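Local atomic coordinates of carbonic anhydrase (Porphyridium purpureum, PDB entry 1DDZ), a protein that probably catalyses the reversible hydration of carbon dioxide to hydrogencarbonate as a zinc-dependent beta-class carbonic anhydrase. Residues N351-D360 with I402-R410; M442-Q452 with M478-D486. All coordinates share one frame; numbering follows the deposited sequence.

Contact 1. Residues N351-D360 with I402-R410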
loop_
_atom_site.group_PDB
_atom_site.type_symbol
_atom_site.label_atom_id
_atom_site.label_comp_id
_atom_site.label_asym_id
_atom_site.label_seq_id
_atom_site.Cartn_x
_atom_site.Cartn_y
_atom_site.Cartn_z
ATOM N N ASN A 351 -3.790 -1.177 13.987
ATOM C CA ASN A 351 -3.890 -2.127 12.900
ATOM C C ASN A 351 -3.785 -3.534 13.519
ATOM O O ASN A 351 -3.699 -3.675 14.733
ATOM C CB ASN A 351 -2.821 -1.873 11.814
ATOM C CG ASN A 351 -1.402 -2.055 12.324
ATOM O OD1 ASN A 351 -1.156 -2.804 13.269
ATOM N ND2 ASN A 351 -0.468 -1.373 11.709
ATOM N N ILE A 352 -3.862 -4.561 12.692
ATOM C CA ILE A 352 -3.793 -5.925 13.166
ATOM C C ILE A 352 -2.400 -6.268 13.608
ATOM O O ILE A 352 -1.474 -6.303 12.781
ATOM C CB ILE A 352 -4.201 -6.945 12.069
ATOM C CG1 ILE A 352 -5.675 -6.792 11.751
ATOM C CG2 ILE A 352 -4.001 -8.383 12.575
ATOM C CD1 ILE A 352 -6.551 -6.900 12.972
ATOM N N ALA A 353 -2.274 -6.565 14.903
ATOM C CA ALA A 353 -1.012 -6.967 15.513
ATOM C C ALA A 353 0.021 -5.850 15.621
ATOM O O ALA A 353 1.217 -6.093 15.519
ATOM C CB ALA A 353 -0.437 -8.151 14.762
ATOM N N ASN A 354 -0.460 -4.622 15.790
ATOM C CA ASN A 354 0.385 -3.436 15.942
ATOM C C ASN A 354 1.664 -3.421 15.121
ATOM O O ASN A 354 2.754 -3.152 15.657
ATOM C CB ASN A 354 0.686 -3.163 17.428
ATOM C CG ASN A 354 1.046 -4.424 18.206
ATOM O OD1 ASN A 354 0.163 -5.114 18.702
ATOM N ND2 ASN A 354 2.334 -4.726 18.306
ATOM N N GLN A 355 1.505 -3.666 13.814
ATOM C CA GLN A 355 2.610 -3.716 12.855
ATOM C C GLN A 355 3.120 -2.338 12.441
ATOM O O GLN A 355 2.340 -1.368 12.344
ATOM C CB GLN A 355 2.191 -4.451 11.590
ATOM C CG GLN A 355 1.842 -5.910 11.744
ATOM C CD GLN A 355 3.040 -6.747 12.049
ATOM O OE1 GLN A 355 3.541 -6.753 13.175
ATOM N NE2 GLN A 355 3.482 -7.500 11.071
ATOM N N CYS A 356 4.435 -2.262 12.241
ATOM C CA CYS A 356 5.114 -1.040 11.798
ATOM C C CYS A 356 5.980 -1.453 10.626
ATOM O O CYS A 356 7.204 -1.357 10.695
ATOM C CB CYS A 356 6.004 -0.465 12.907
ATOM S SG CYS A 356 5.111 0.129 14.308
ATOM N N ILE A 357 5.340 -1.948 9.571
ATOM C CA ILE A 357 6.015 -2.403 8.378
ATOM C C ILE A 357 6.802 -1.247 7.753
ATOM O O ILE A 357 6.318 -0.113 7.718
ATOM C CB ILE A 357 4.984 -3.017 7.436
ATOM C CG1 ILE A 357 4.361 -4.240 8.124
ATOM C CG2 ILE A 357 5.596 -3.353 6.103
ATOM C CD1 ILE A 357 3.045 -4.708 7.529
ATOM N N HIS A 358 8.041 -1.526 7.332
ATOM C CA HIS A 358 8.942 -0.518 6.752
ATOM C C HIS A 358 8.302 0.365 5.699
ATOM O O HIS A 358 8.446 1.585 5.733
ATOM C CB HIS A 358 10.166 -1.170 6.090
ATOM C CG HIS A 358 11.080 -1.867 7.042
ATOM N ND1 HIS A 358 11.650 -1.226 8.113
ATOM C CD2 HIS A 358 11.555 -3.133 7.061
ATOM C CE1 HIS A 358 12.446 -2.061 8.754
ATOM N NE2 HIS A 358 12.405 -3.225 8.134
ATOM N N SER A 359 7.622 -0.275 4.751
ATOM C CA SER A 359 6.991 0.413 3.648
ATOM C C SER A 359 5.481 0.618 3.736
ATOM O O SER A 359 4.865 0.924 2.744
ATOM C CB SER A 359 7.319 -0.337 2.385
ATOM O OG SER A 359 7.216 -1.716 2.640
ATOM N N ASP A 360 4.907 0.524 4.930
ATOM C CA ASP A 360 3.468 0.692 5.099
ATOM C C ASP A 360 3.044 2.164 5.123
ATOM O O ASP A 360 3.297 2.837 6.106
ATOM C CB ASP A 360 3.031 0.019 6.387
ATOM C CG ASP A 360 1.534 0.022 6.550
ATOM O OD1 ASP A 360 0.851 -0.445 5.633
ATOM O OD2 ASP A 360 1.038 0.467 7.593
ATOM N N ILE A 402 -5.676 -10.529 4.965
ATOM C CA ILE A 402 -5.219 -10.644 6.329
ATOM C C ILE A 402 -4.040 -11.597 6.479
ATOM O O ILE A 402 -3.053 -11.250 7.125
ATOM C CB ILE A 402 -6.372 -11.020 7.289
ATOM C CG1 ILE A 402 -5.862 -11.079 8.722
ATOM C CG2 ILE A 402 -7.017 -12.345 6.901
ATOM C CD1 ILE A 402 -5.379 -9.793 9.247
ATOM N N ASP A 403 -4.055 -12.720 5.770
ATOM C CA ASP A 403 -2.963 -13.670 5.937
ATOM C C ASP A 403 -1.631 -13.322 5.288
ATOM O O ASP A 403 -0.589 -13.789 5.734
ATOM C CB ASP A 403 -3.438 -15.103 5.691
ATOM C CG ASP A 403 -4.612 -15.485 6.620
ATOM O OD1 ASP A 403 -4.558 -15.209 7.843
ATOM O OD2 ASP A 403 -5.622 -16.024 6.130
ATOM N N ASN A 404 -1.640 -12.441 4.284
ATOM C CA ASN A 404 -0.375 -11.986 3.688
ATOM C C ASN A 404 0.206 -10.880 4.575
ATOM O O ASN A 404 1.415 -10.796 4.810
ATOM C CB ASN A 404 -0.565 -11.572 2.237
ATOM C CG ASN A 404 -0.762 -12.768 1.350
ATOM O OD1 ASN A 404 -0.012 -13.737 1.442
ATOM N ND2 ASN A 404 -1.837 -12.767 0.557
ATOM N N TRP A 405 -0.675 -10.060 5.126
ATOM C CA TRP A 405 -0.274 -9.035 6.093
ATOM C C TRP A 405 0.443 -9.732 7.319
ATOM O O TRP A 405 1.534 -9.328 7.726
ATOM C CB TRP A 405 -1.537 -8.293 6.550
ATOM C CG TRP A 405 -1.393 -7.382 7.741
ATOM C CD1 TRP A 405 -1.670 -7.690 9.040
ATOM C CD2 TRP A 405 -0.999 -5.999 7.732
ATOM N NE1 TRP A 405 -1.471 -6.586 9.841
ATOM C CE2 TRP A 405 -1.065 -5.537 9.065
ATOM C CE3 TRP A 405 -0.607 -5.107 6.734
ATOM C CZ2 TRP A 405 -0.757 -4.225 9.417
ATOM C CZ3 TRP A 405 -0.303 -3.802 7.091
ATOM C CH2 TRP A 405 -0.380 -3.375 8.416
ATOM N N LEU A 406 -0.164 -10.795 7.854
ATOM C CA LEU A 406 0.372 -11.524 9.009
ATOM C C LEU A 406 1.699 -12.248 8.792
ATOM O O LEU A 406 2.398 -12.574 9.767
ATOM C CB LEU A 406 -0.679 -12.496 9.580
ATOM C CG LEU A 406 -1.931 -11.840 10.183
ATOM C CD1 LEU A 406 -2.991 -12.863 10.551
ATOM C CD2 LEU A 406 -1.554 -11.047 11.383
ATOM N N ARG A 407 2.089 -12.439 7.531
ATOM C CA ARG A 407 3.357 -13.100 7.217
ATOM C C ARG A 407 4.540 -12.382 7.861
ATOM O O ARG A 407 5.596 -12.971 8.085
ATOM C CB ARG A 407 3.559 -13.237 5.714
ATOM C CG ARG A 407 2.853 -14.421 5.115
ATOM C CD ARG A 407 3.278 -15.643 5.862
ATOM N NE ARG A 407 2.913 -16.883 5.208
ATOM C CZ ARG A 407 2.166 -17.838 5.763
ATOM N NH1 ARG A 407 1.679 -17.691 6.993
ATOM N NH2 ARG A 407 1.962 -18.976 5.096
ATOM N N HIS A 408 4.346 -11.115 8.197
ATOM C CA HIS A 408 5.380 -10.346 8.845
ATOM C C HIS A 408 5.657 -10.867 10.264
ATOM O O HIS A 408 6.806 -10.824 10.739
ATOM C CB HIS A 408 4.992 -8.872 8.873
ATOM C CG HIS A 408 5.246 -8.168 7.578
ATOM N ND1 HIS A 408 4.234 -7.819 6.709
ATOM C CD2 HIS A 408 6.400 -7.811 6.972
ATOM C CE1 HIS A 408 4.761 -7.287 5.620
ATOM N NE2 HIS A 408 6.075 -7.273 5.755
ATOM N N ILE A 409 4.611 -11.368 10.925
ATOM C CA ILE A 409 4.762 -11.923 12.270
ATOM C C ILE A 409 5.476 -13.265 12.156
ATOM O O ILE A 409 6.229 -13.648 13.039
ATOM C CB ILE A 409 3.423 -12.077 12.992
ATOM C CG1 ILE A 409 2.978 -10.729 13.535
ATOM C CG2 ILE A 409 3.548 -13.043 14.151
ATOM C CD1 ILE A 409 1.715 -10.263 12.935
ATOM N N ARG A 410 5.293 -13.934 11.026
ATOM C CA ARG A 410 5.965 -15.198 10.781
ATOM C C ARG A 410 7.470 -14.980 10.656
ATOM O O ARG A 410 8.258 -15.792 11.125
ATOM C CB ARG A 410 5.412 -15.867 9.531
ATOM C CG ARG A 410 4.215 -16.752 9.807
ATOM C CD ARG A 410 4.615 -17.964 10.633
ATOM N NE ARG A 410 3.980 -19.143 10.078
ATOM C CZ ARG A 410 4.598 -20.105 9.404
ATOM N NH1 ARG A 410 5.907 -20.091 9.210
ATOM N NH2 ARG A 410 3.868 -21.019 8.805
HETATM O O HOH W 1 6.123 -8.440 12.227
#
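At chi1 168° the CG of W405 points away from its own backbone N, beside the carbonyl carbon, which carries the indole into the loop after strand 346-351. There the pyrrole N-H meets the carbonyl of I352 in a nearly straight hydrogen bond, W405 NE1 to I352 O 3.0 Å, which lies in the ring plane and falls on a lone pair. The N351 amide stands at the indole edge, turned 76° from the ring; its own ND2 is tied to Q355 O. I357 reaches both aromatic residues: its CD1 lies over one face of the six-membered ring of W405, 3.8 Å from the centroid, while its CG1 sits over the centre of the H408 imidazole, two CH-pi contacts from one branch. Alongside, A353 CB touches I409 CD1 at 3.5 Å, and I352 CG2 packs on I402 CD1 and L406 CD2. Q355, bent at chi2, donates through NE2 to water 1, which in turn donates weakly to H408 O; Q355 OE1 accepts a hydrogen bond from N437 ND2 of helix 426-447. The buried indole N-H is satisfied by the loop backbone, and that bond, with I357 CD1 on one face, probably helps to hold the ring's orientation.

Contact 2. Residues M442-Q452 with M478-D486; sequences MHNVCATSIVQ and MGVVAKAND
M442 and G479 meet where helix 426-447 packs on strand 476-481, the antiparallel edge strand of the mixed five-stranded sheet of this beta-carbonic anhydrase domain. The short segments 442-447 and 478-481 run almost parallel, 12° apart, with 10.1 Å between their axes. M442 turns its methyl CE onto the strand backbone, 3.4 Å from G479 O. One turn later C446 SG rests on V481 CB at 4.0 Å.

Beyond the strand the contact becomes polar, and Q452 carries it. Its CB starts on helix 449-456 and leads to CG, set beside the backbone N (chi1 -73°); a bend at chi2 turns the amide to residues 484-486, which follow the strand. CD lies 3.8 Å from D486 CB. OE1 accepts from D486 N, which approaches from above the carbonyl plane, off the lone pairs. NE2 spends its two hydrogens in its own amide plane, on A484 O and C446 O, so the amide joins residues 484-486 to the end of the preceding helix. The D486 side chain crosses that of Q452 at about a right angle, the carboxylate and amide planes 68° apart. D486 OD1 is hydrogen-bonded to S11 OG of the same chain, and OD2 forms a salt bridge with R407 NH2 of the second subunit. Water 2 donates to D486 OD1 at 2.8 Å and sits in the ring plane of H443, 2.7 Å from NE2.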
loop_
_atom_site.group_PDB
_atom_site.type_symbol
_atom_site.label_atom_id
_atom_site.label_comp_id
_atom_site.label_asym_id
_atom_site.label_seq_id
_atom_site.Cartn_x
_atom_site.Cartn_y
_atom_site.Cartn_z
ATOM N N MET A 442 9.425 -1.668 17.126
ATOM C CA MET A 442 10.100 -0.478 17.644
ATOM C C MET A 442 11.325 -0.225 16.774
ATOM O O MET A 442 11.645 0.914 16.431
ATOM C CB MET A 442 10.645 -0.728 19.026
ATOM C CG MET A 442 9.689 -0.667 20.162
ATOM S SD MET A 442 10.632 -1.293 21.589
ATOM C CE MET A 442 11.731 0.001 21.858
ATOM N N HIS A 443 12.054 -1.300 16.485
ATOM C CA HIS A 443 13.242 -1.214 15.661
ATOM C C HIS A 443 12.862 -0.524 14.361
ATOM O O HIS A 443 13.483 0.471 14.007
ATOM C CB HIS A 443 13.813 -2.606 15.384
ATOM C CG HIS A 443 15.234 -2.593 14.896
ATOM N ND1 HIS A 443 16.065 -3.692 14.983
ATOM C CD2 HIS A 443 15.963 -1.623 14.296
ATOM C CE1 HIS A 443 17.238 -3.404 14.454
ATOM N NE2 HIS A 443 17.204 -2.155 14.027
ATOM N N ASN A 444 11.804 -1.015 13.715
ATOM C CA ASN A 444 11.298 -0.456 12.464
ATOM C C ASN A 444 10.974 1.036 12.565
ATOM O O ASN A 444 11.350 1.796 11.685
ATOM C CB ASN A 444 10.064 -1.217 11.980
ATOM C CG ASN A 444 10.379 -2.612 11.519
ATOM O OD1 ASN A 444 11.532 -3.024 11.514
ATOM N ND2 ASN A 444 9.351 -3.350 11.097
ATOM N N VAL A 445 10.317 1.499 13.628
ATOM C CA VAL A 445 10.046 2.937 13.679
ATOM C C VAL A 445 11.332 3.725 13.867
ATOM O O VAL A 445 11.465 4.808 13.328
ATOM C CB VAL A 445 8.877 3.387 14.666
ATOM C CG1 VAL A 445 8.132 2.223 15.230
ATOM C CG2 VAL A 445 9.330 4.343 15.726
ATOM N N CYS A 446 12.296 3.151 14.579
ATOM C CA CYS A 446 13.582 3.806 14.812
ATOM C C CYS A 446 14.372 3.928 13.512
ATOM O O CYS A 446 15.102 4.907 13.293
ATOM C CB CYS A 446 14.409 3.013 15.826
ATOM S SG CYS A 446 13.799 3.137 17.528
ATOM N N ALA A 447 14.214 2.925 12.656
ATOM C CA ALA A 447 14.891 2.880 11.382
ATOM C C ALA A 447 14.211 3.700 10.260
ATOM O O ALA A 447 14.797 3.857 9.202
ATOM C CB ALA A 447 15.089 1.421 10.958
ATOM N N THR A 448 13.028 4.257 10.492
ATOM C CA THR A 448 12.377 5.048 9.447
ATOM C C THR A 448 13.121 6.355 9.175
ATOM O O THR A 448 13.653 6.976 10.094
ATOM C CB THR A 448 10.935 5.442 9.809
ATOM O OG1 THR A 448 10.949 6.284 10.963
ATOM C CG2 THR A 448 10.069 4.221 10.059
ATOM N N SER A 449 13.078 6.826 7.931
ATOM C CA SER A 449 13.721 8.095 7.575
ATOM C C SER A 449 13.171 9.215 8.457
ATOM O O SER A 449 13.887 10.133 8.841
ATOM C CB SER A 449 13.458 8.419 6.097
ATOM O OG SER A 449 12.065 8.403 5.825
ATOM N N ILE A 450 11.917 9.059 8.859
ATOM C CA ILE A 450 11.192 10.024 9.691
ATOM C C ILE A 450 11.814 10.205 11.075
ATOM O O ILE A 450 12.103 11.321 11.488
ATOM C CB ILE A 450 9.691 9.600 9.801
ATOM C CG1 ILE A 450 9.060 9.568 8.402
ATOM C CG2 ILE A 450 8.935 10.522 10.724
ATOM C CD1 ILE A 450 7.696 8.879 8.303
ATOM N N VAL A 451 12.061 9.108 11.785
ATOM C CA VAL A 451 12.659 9.194 13.118
ATOM C C VAL A 451 14.149 9.540 13.025
ATOM O O VAL A 451 14.645 10.305 13.830
ATOM C CB VAL A 451 12.425 7.888 13.944
ATOM C CG1 VAL A 451 13.172 7.925 15.261
ATOM C CG2 VAL A 451 10.968 7.733 14.220
ATOM N N GLN A 452 14.844 9.004 12.026
ATOM C CA GLN A 452 16.267 9.298 11.849
ATOM C C GLN A 452 16.480 10.789 11.564
ATOM O O GLN A 452 17.355 11.424 12.156
ATOM C CB GLN A 452 16.864 8.433 10.744
ATOM C CG GLN A 452 17.038 6.979 11.129
ATOM C CD GLN A 452 18.055 6.791 12.248
ATOM O OE1 GLN A 452 19.187 7.254 12.159
ATOM N NE2 GLN A 452 17.651 6.099 13.304
ATOM N N MET A 478 9.315 -3.032 27.110
ATOM C CA MET A 478 9.941 -3.862 26.098
ATOM C C MET A 478 11.212 -3.174 25.629
ATOM O O MET A 478 11.962 -3.705 24.810
ATOM C CB MET A 478 9.001 -4.114 24.915
ATOM C CG MET A 478 7.784 -4.987 25.225
ATOM S SD MET A 478 8.189 -6.698 25.616
ATOM C CE MET A 478 8.166 -6.610 27.405
ATOM N N GLY A 479 11.432 -1.968 26.123
ATOM C CA GLY A 479 12.617 -1.228 25.755
ATOM C C GLY A 479 12.273 0.202 25.377
ATOM O O GLY A 479 11.114 0.527 25.122
ATOM N N VAL A 480 13.275 1.071 25.388
ATOM C CA VAL A 480 13.087 2.458 25.018
ATOM C C VAL A 480 14.371 2.875 24.313
ATOM O O VAL A 480 15.429 2.315 24.602
ATOM C CB VAL A 480 12.832 3.320 26.247
ATOM C CG1 VAL A 480 14.072 3.423 27.085
ATOM C CG2 VAL A 480 12.335 4.689 25.828
ATOM N N VAL A 481 14.265 3.735 23.301
ATOM C CA VAL A 481 15.434 4.213 22.562
ATOM C C VAL A 481 15.272 5.711 22.439
ATOM O O VAL A 481 14.256 6.201 21.930
ATOM C CB VAL A 481 15.511 3.647 21.131
ATOM C CG1 VAL A 481 16.768 4.158 20.442
ATOM C CG2 VAL A 481 15.498 2.155 21.119
ATOM N N ALA A 482 16.253 6.450 22.928
ATOM C CA ALA A 482 16.212 7.907 22.862
ATOM C C ALA A 482 16.912 8.449 21.631
ATOM O O ALA A 482 16.669 9.571 21.232
ATOM C CB ALA A 482 16.826 8.509 24.107
ATOM N N LYS A 483 17.855 7.697 21.090
ATOM C CA LYS A 483 18.558 8.131 19.895
ATOM C C LYS A 483 19.583 7.078 19.542
ATOM O O LYS A 483 20.303 6.603 20.406
ATOM C CB LYS A 483 19.264 9.463 20.130
ATOM C CG LYS A 483 19.691 10.169 18.858
ATOM C CD LYS A 483 20.469 11.435 19.181
ATOM C CE LYS A 483 20.675 12.286 17.939
ATOM N NZ LYS A 483 21.589 13.441 18.193
ATOM N N ALA A 484 19.645 6.733 18.266
ATOM C CA ALA A 484 20.567 5.730 17.780
ATOM C C ALA A 484 20.670 5.867 16.259
ATOM O O ALA A 484 19.695 5.685 15.521
ATOM C CB ALA A 484 20.077 4.334 18.171
ATOM N N ASN A 485 21.855 6.218 15.799
ATOM C CA ASN A 485 22.096 6.383 14.381
ATOM C C ASN A 485 21.991 5.047 13.690
ATOM O O ASN A 485 22.491 4.044 14.193
ATOM C CB ASN A 485 23.486 6.957 14.148
ATOM C CG ASN A 485 23.749 7.218 12.700
ATOM O OD1 ASN A 485 24.439 6.448 12.038
ATOM N ND2 ASN A 485 23.142 8.277 12.173
ATOM N N ASP A 486 21.309 5.016 12.560
ATOM C CA ASP A 486 21.177 3.775 11.850
ATOM C C ASP A 486 22.016 3.724 10.580
ATOM O O ASP A 486 21.740 2.934 9.692
ATOM C CB ASP A 486 19.716 3.489 11.539
ATOM C CG ASP A 486 19.502 2.075 11.020
ATOM O OD1 ASP A 486 20.227 1.147 11.453
ATOM O OD2 ASP A 486 18.615 1.891 10.165
HETATM O O HOH W 2 19.161 -1.267 12.348
#

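How the contacts relate
Contact 1 and contact 2 lie in series along the chain, their centres 18 Å apart, and they meet directly: N444 ND2 is 3.0 Å from C356 O, a probable hydrogen bond, and C356 SG packs on V445 CG1 at 3.8 Å. Contact 1 is the one close to the metal; the A353 side chain comes within about 6 Å of the zinc ion held by C328, D330, H384 and C387, whereas in contact 2 the M478 side chain is about 14 Å from a zinc ion. The subunit interface relates them again: A447 O accepts from R407 NE of the second subunit and S449 OG is hydrogen-bonded to N404 ND2 of the second subunit, pairing 402-410 of one chain with contact 2 of the other.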